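Local atomic coordinates of putative hydrogenase (Pyrococcus furiosus, PDB entry 3LYU), a protein that probably acts in its full-length form as an oxidoreductase using FAD and a [2Fe-2S] cluster, this chain being an alpha/beta domain of it. Residues Q82-L85 and A86-N90; G115-G118 and D119-Q122. All blocks are in the same frame, centred on the assembly; numbering follows the deposited sequence.

Contact 1 (Q82-L85 and A86-N90)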
ATOM      1  N   GLN B  82       9.527  39.734  -2.596  1.00 59.35           N
ATOM      2  CA  GLN B  82       8.778  39.081  -1.527  1.00 57.78           C
ATOM      3  C   GLN B  82       9.334  37.700  -1.279  1.00 55.96           C
ATOM      4  O   GLN B  82       9.805  37.041  -2.209  1.00 58.32           O
ATOM      5  CB  GLN B  82       7.318  38.898  -1.902  1.00 56.85           C
ATOM      6  CG  GLN B  82       6.578  40.135  -2.260  1.00 60.03           C
ATOM      7  CD  GLN B  82       5.150  39.809  -2.591  1.00 61.38           C
ATOM      8  OE1 GLN B  82       4.887  38.971  -3.459  1.00 62.36           O
ATOM      9  NE2 GLN B  82       4.213  40.453  -1.899  1.00 62.63           N
ATOM     10  N   ASP B  83       9.255  37.248  -0.030  1.00 54.40           N
ATOM     11  CA  ASP B  83       9.731  35.915   0.299  1.00 53.49           C
ATOM     12  C   ASP B  83       9.001  34.967  -0.642  1.00 52.63           C
ATOM     13  O   ASP B  83       7.888  35.251  -1.089  1.00 56.24           O
ATOM     14  CB  ASP B  83       9.458  35.572   1.780  1.00 55.34           C
ATOM     15  CG  ASP B  83       7.977  35.543   2.133  1.00 60.27           C
ATOM     16  OD1 ASP B  83       7.232  36.464   1.720  1.00 61.26           O
ATOM     17  OD2 ASP B  83       7.558  34.602   2.848  1.00 65.06           O
ATOM     18  N   PHE B  84       9.637  33.851  -0.963  1.00 49.39           N
ATOM     19  CA  PHE B  84       9.040  32.900  -1.879  1.00 48.50           C
ATOM     20  C   PHE B  84       7.652  32.425  -1.454  1.00 49.14           C
ATOM     21  O   PHE B  84       6.822  32.070  -2.287  1.00 51.77           O
ATOM     22  CB  PHE B  84       9.966  31.700  -2.067  1.00 39.18           C
ATOM     23  CG  PHE B  84       9.656  30.912  -3.288  1.00 30.51           C
ATOM     24  CD1 PHE B  84       9.622  31.538  -4.527  1.00 32.09           C
ATOM     25  CD2 PHE B  84       9.363  29.561  -3.207  1.00 29.14           C
ATOM     26  CE1 PHE B  84       9.299  30.829  -5.662  1.00 31.40           C
ATOM     27  CE2 PHE B  84       9.036  28.840  -4.336  1.00 29.12           C
ATOM     28  CZ  PHE B  84       9.002  29.468  -5.568  1.00 23.46           C
ATOM     29  N   LEU B  85       7.406  32.415  -0.155  1.00 52.64           N
ATOM     30  CA  LEU B  85       6.114  31.999   0.371  1.00 50.78           C
ATOM     31  C   LEU B  85       4.999  32.903  -0.164  1.00 49.98           C
ATOM     32  O   LEU B  85       3.943  32.431  -0.584  1.00 51.50           O
ATOM     33  CB  LEU B  85       6.148  32.068   1.894  1.00 53.03           C
ATOM     34  CG  LEU B  85       4.857  31.661   2.600  1.00 51.29           C
ATOM     35  CD1 LEU B  85       4.596  30.179   2.339  1.00 55.22           C
ATOM     36  CD2 LEU B  85       4.975  31.942   4.104  1.00 51.76           C
ATOM     37  N   ALA B  86       5.248  34.208  -0.134  1.00 48.27           N
ATOM     38  CA  ALA B  86       4.293  35.185  -0.610  1.00 50.12           C
ATOM     39  C   ALA B  86       3.987  34.963  -2.081  1.00 49.76           C
ATOM     40  O   ALA B  86       2.872  35.226  -2.525  1.00 48.52           O
ATOM     41  CB  ALA B  86       4.838  36.577  -0.399  1.00 51.02           C
ATOM     42  N   ASN B  87       4.977  34.477  -2.829  1.00 48.36           N
ATOM     43  CA  ASN B  87       4.828  34.217  -4.266  1.00 49.52           C
ATOM     44  C   ASN B  87       4.076  32.929  -4.589  1.00 48.69           C
ATOM     45  O   ASN B  87       3.330  32.871  -5.565  1.00 50.04           O
ATOM     46  CB  ASN B  87       6.199  34.173  -4.952  1.00 47.13           C
ATOM     47  CG  ASN B  87       6.910  35.512  -4.922  1.00 47.83           C
ATOM     48  OD1 ASN B  87       7.771  35.751  -4.079  1.00 44.42           O
ATOM     49  ND2 ASN B  87       6.541  36.401  -5.838  1.00 52.23           N
HETATM   50  N   MSE B  88       4.285  31.898  -3.780  1.00 46.40           N
HETATM   51  CA  MSE B  88       3.615  30.631  -3.999  1.00 46.56           C
HETATM   52  C   MSE B  88       2.134  30.816  -3.762  1.00 46.56           C
HETATM   53  O   MSE B  88       1.307  30.143  -4.375  1.00 47.02           O
HETATM   54  CB  MSE B  88       4.153  29.584  -3.040  1.00 48.02           C
HETATM   55  CG  MSE B  88       5.632  29.299  -3.218  1.00 51.71           C
HETATM   56 SE   MSE B  88       6.209  27.807  -2.144  1.00 52.86          SE
HETATM   57  CE  MSE B  88       5.245  26.389  -3.002  1.00 55.89           C
ATOM     58  N   LYS B  89       1.813  31.738  -2.859  1.00 47.34           N
ATOM     59  CA  LYS B  89       0.435  32.049  -2.510  1.00 46.90           C
ATOM     60  C   LYS B  89      -0.320  32.483  -3.766  1.00 47.03           C
ATOM     61  O   LYS B  89      -1.512  32.213  -3.914  1.00 45.98           O
ATOM     62  CB  LYS B  89       0.422  33.156  -1.457  1.00 51.84           C
ATOM     63  CG  LYS B  89      -0.927  33.452  -0.825  1.00 58.38           C
ATOM     64  CD  LYS B  89      -1.392  32.345   0.103  1.00 56.34           C
ATOM     65  CE  LYS B  89      -1.948  31.156  -0.672  1.00 58.23           C
ATOM     66  NZ  LYS B  89      -2.419  30.059   0.228  1.00 58.78           N
ATOM     67  N   ASN B  90       0.397  33.139  -4.678  1.00 47.36           N
ATOM     68  CA  ASN B  90      -0.189  33.599  -5.928  1.00 46.60           C
ATOM     69  C   ASN B  90      -0.460  32.432  -6.857  1.00 46.43           C
ATOM     70  O   ASN B  90      -1.468  32.414  -7.560  1.00 48.09           O
ATOM     71  CB  ASN B  90       0.733  34.593  -6.633  1.00 48.84           C
ATOM     72  CG  ASN B  90       0.958  35.868  -5.830  1.00 52.76           C
ATOM     73  OD1 ASN B  90       0.034  36.404  -5.213  1.00 52.80           O
ATOM     74  ND2 ASN B  90       2.187  36.370  -5.852  1.00 53.88           N
TER

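Contact 2 (G115-G118 and D119-Q122)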
ATOM      1  N   GLY B 115       1.805  17.873  -7.501  1.00 26.46           N
ATOM      2  CA  GLY B 115       2.407  19.125  -7.089  1.00 24.63           C
ATOM      3  C   GLY B 115       2.523  19.135  -5.573  1.00 26.90           C
ATOM      4  O   GLY B 115       2.207  18.125  -4.938  1.00 30.17           O
ATOM      5  N   PRO B 116       2.972  20.242  -4.951  1.00 29.94           N
ATOM      6  CA  PRO B 116       3.078  20.238  -3.487  1.00 33.05           C
ATOM      7  C   PRO B 116       1.776  19.811  -2.838  1.00 36.46           C
ATOM      8  O   PRO B 116       0.691  20.082  -3.368  1.00 33.63           O
ATOM      9  CB  PRO B 116       3.485  21.678  -3.142  1.00 33.60           C
ATOM     10  CG  PRO B 116       3.145  22.473  -4.375  1.00 34.73           C
ATOM     11  CD  PRO B 116       3.426  21.524  -5.513  1.00 30.29           C
ATOM     12  N   VAL B 117       1.899  19.126  -1.701  1.00 37.76           N
ATOM     13  CA  VAL B 117       0.750  18.602  -0.966  1.00 41.61           C
ATOM     14  C   VAL B 117      -0.181  19.697  -0.441  1.00 40.72           C
ATOM     15  O   VAL B 117      -1.321  19.438  -0.065  1.00 44.02           O
ATOM     16  CB  VAL B 117       1.228  17.675   0.188  1.00 40.50           C
ATOM     17  CG1 VAL B 117       2.025  18.469   1.196  1.00 39.13           C
ATOM     18  CG2 VAL B 117       0.038  16.979   0.834  1.00 43.29           C
ATOM     19  N   GLY B 118       0.311  20.928  -0.441  1.00 44.92           N
ATOM     20  CA  GLY B 118      -0.495  22.041   0.025  1.00 46.61           C
ATOM     21  C   GLY B 118      -1.444  22.543  -1.045  1.00 47.85           C
ATOM     22  O   GLY B 118      -2.480  23.136  -0.749  1.00 50.45           O
ATOM     23  N   ASP B 119      -1.076  22.311  -2.298  1.00 47.75           N
ATOM     24  CA  ASP B 119      -1.895  22.719  -3.424  1.00 46.97           C
ATOM     25  C   ASP B 119      -2.831  21.582  -3.769  1.00 47.26           C
ATOM     26  O   ASP B 119      -3.917  21.812  -4.297  1.00 45.17           O
ATOM     27  CB  ASP B 119      -1.030  23.049  -4.639  1.00 46.62           C
ATOM     28  CG  ASP B 119      -0.216  24.295  -4.440  1.00 52.36           C
ATOM     29  OD1 ASP B 119      -0.813  25.335  -4.112  1.00 51.71           O
ATOM     30  OD2 ASP B 119       1.014  24.241  -4.610  1.00 58.61           O
ATOM     31  N   GLN B 120      -2.402  20.355  -3.478  1.00 42.93           N
ATOM     32  CA  GLN B 120      -3.231  19.189  -3.752  1.00 47.57           C
ATOM     33  C   GLN B 120      -4.445  19.242  -2.847  1.00 47.34           C
ATOM     34  O   GLN B 120      -5.526  18.807  -3.215  1.00 46.75           O
ATOM     35  CB  GLN B 120      -2.447  17.904  -3.508  1.00 48.76           C
ATOM     36  CG  GLN B 120      -1.276  17.748  -4.433  1.00 49.93           C
ATOM     37  CD  GLN B 120      -0.758  16.349  -4.443  1.00 48.77           C
ATOM     38  OE1 GLN B 120      -0.236  15.862  -3.446  1.00 48.91           O
ATOM     39  NE2 GLN B 120      -0.909  15.680  -5.571  1.00 52.20           N
ATOM     40  N   LYS B 121      -4.255  19.782  -1.655  1.00 48.04           N
ATOM     41  CA  LYS B 121      -5.340  19.922  -0.713  1.00 49.40           C
ATOM     42  C   LYS B 121      -6.316  20.979  -1.214  1.00 52.81           C
ATOM     43  O   LYS B 121      -7.515  20.721  -1.328  1.00 53.26           O
ATOM     44  CB  LYS B 121      -4.804  20.344   0.649  1.00 48.66           C
ATOM     45  CG  LYS B 121      -4.006  19.288   1.370  1.00 42.91           C
ATOM     46  CD  LYS B 121      -3.687  19.787   2.765  1.00 43.34           C
ATOM     47  CE  LYS B 121      -3.047  18.710   3.607  1.00 37.99           C
ATOM     48  NZ  LYS B 121      -2.791  19.215   4.991  1.00 38.07           N
ATOM     49  N   GLN B 122      -5.798  22.170  -1.512  1.00 52.60           N
ATOM     50  CA  GLN B 122      -6.633  23.278  -1.987  1.00 51.12           C
ATOM     51  C   GLN B 122      -7.386  22.950  -3.275  1.00 51.49           C
ATOM     52  O   GLN B 122      -8.507  23.413  -3.496  1.00 51.91           O
ATOM     53  CB  GLN B 122      -5.779  24.536  -2.192  1.00 51.07           C
ATOM     54  CG  GLN B 122      -5.237  25.139  -0.894  1.00 48.57           C
ATOM     55  CD  GLN B 122      -4.650  26.536  -1.090  1.00 49.56           C
ATOM     56  OE1 GLN B 122      -5.350  27.461  -1.525  1.00 51.78           O
ATOM     57  NE2 GLN B 122      -3.359  26.695  -0.766  1.00 54.54           N
TER

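Contact 1 (Q82-L85 and A86-N90)
F84 and M88, one turn apart at the start of helix 84-104, meet through the ring of the first and the bent selenoether chain of the second, modelled as selenomethionine. Followed outward, M88 CB lies 3.7 Å from F84 O, close to the carbonyl that the backbone of M88 itself engages. CG, anti to the carbonyl carbon (chi1 -62°), comes over one face of the ring, 3.6 Å from F84 CE2, in a CH-pi contact. SE is 3.7 Å from the same F84 CE2 but sits oblique to the ring, a Met-aromatic contact. The terminal methyl CE lies farther from the ring than SE does. The ring reaches this flank because F84 CG is anti to its own backbone N (chi1 -161°). In the backbone, M88 N donates to F84 O at 2.9 Å, nearly along the C=O axis, and K89 N donates to L85 O at 3.2 Å. D83 holds the N-cap position; its O receives weak bonds from A86 N, at 3.0 Å, and from N87 N, while its carboxylate OD1 lies 3.2 Å from A86 CB. Q82 CB rests 3.7 Å from A86 CB. The F84 ring also meets that of F54, and P56 of the second subunit packs on it, as T28 of that subunit does on M88. With an alanine at F84, M88 CG and SE would probably lose their aromatic partner and a gap would open beside F54 and the neighbouring subunit. The first helical turn thus divides its chemistry: backbone bonds at its exposed start, weak where D83 O accepts them, and on one flank an apolar Met-aromatic pair that contributes to the packing against the second subunit.

Contact 2 (G115-G118 and D119-Q122)
The turn leading from strand 110-114 into helix 117-130 opens the crossover of a beta-alpha-beta unit that continues to strand 134-136, and here P116 O accepts from the amides of D119 and Q120, three and four residues on. Q120 N approaches it at 3.1 Å in the carbonyl plane, whereas D119 N, at 3.0 Å, stands above that plane, so two donors grip one oxygen from different directions. One residue on, V117 O takes only a weak bond from K121 N, at 3.4 Å, and K121 CG lies 3.0 Å from the same oxygen. The Q120 side chain runs back over the turn: CG, anti to the carbonyl carbon (chi1 -64°), is 3.2 Å from P116 O, and its amide carbon CD lies 3.5 Å from G115 O. Q122 folds its CG to 3.4 Å from G118 O. D119 is buried and turns its carboxylate toward helix 84-104, where OD1 is hydrogen-bonded to S92 OG. K121, extended beyond CG, carries NZ away from the turn to a salt bridge with E16 of the third subunit, while P116 and V117 pack on T28 and L9 of the second subunit. Such a Gly-Pro turn, passing from a strand's C-terminal end straight into a helix, is consistent with the parallel alpha/beta fold of the NAD-binding domain in ferredoxin reductase-like proteins.

In the fold
Both contacts are opening turns of helices, contact 1 of helix 84-104 and contact 2 of helix 117-130, but they stand differently in the fold. Contact 1 is peripheral, about 19 Å from the chain centre to its own centre; contact 2 is nearer, at about 11 Å. The two centres are about 15 Å apart, and the helices also touch through K89 NZ and Q122 NE2, 3.6 Å from each other. Both touch the second subunit. Contact 1 brings D83, F84, L85 and M88 to it, whereas contact 2 relies on backbone bonding beside the sheet, with a buried aspartate facing the neighbouring helix and a lysine reaching a third subunit.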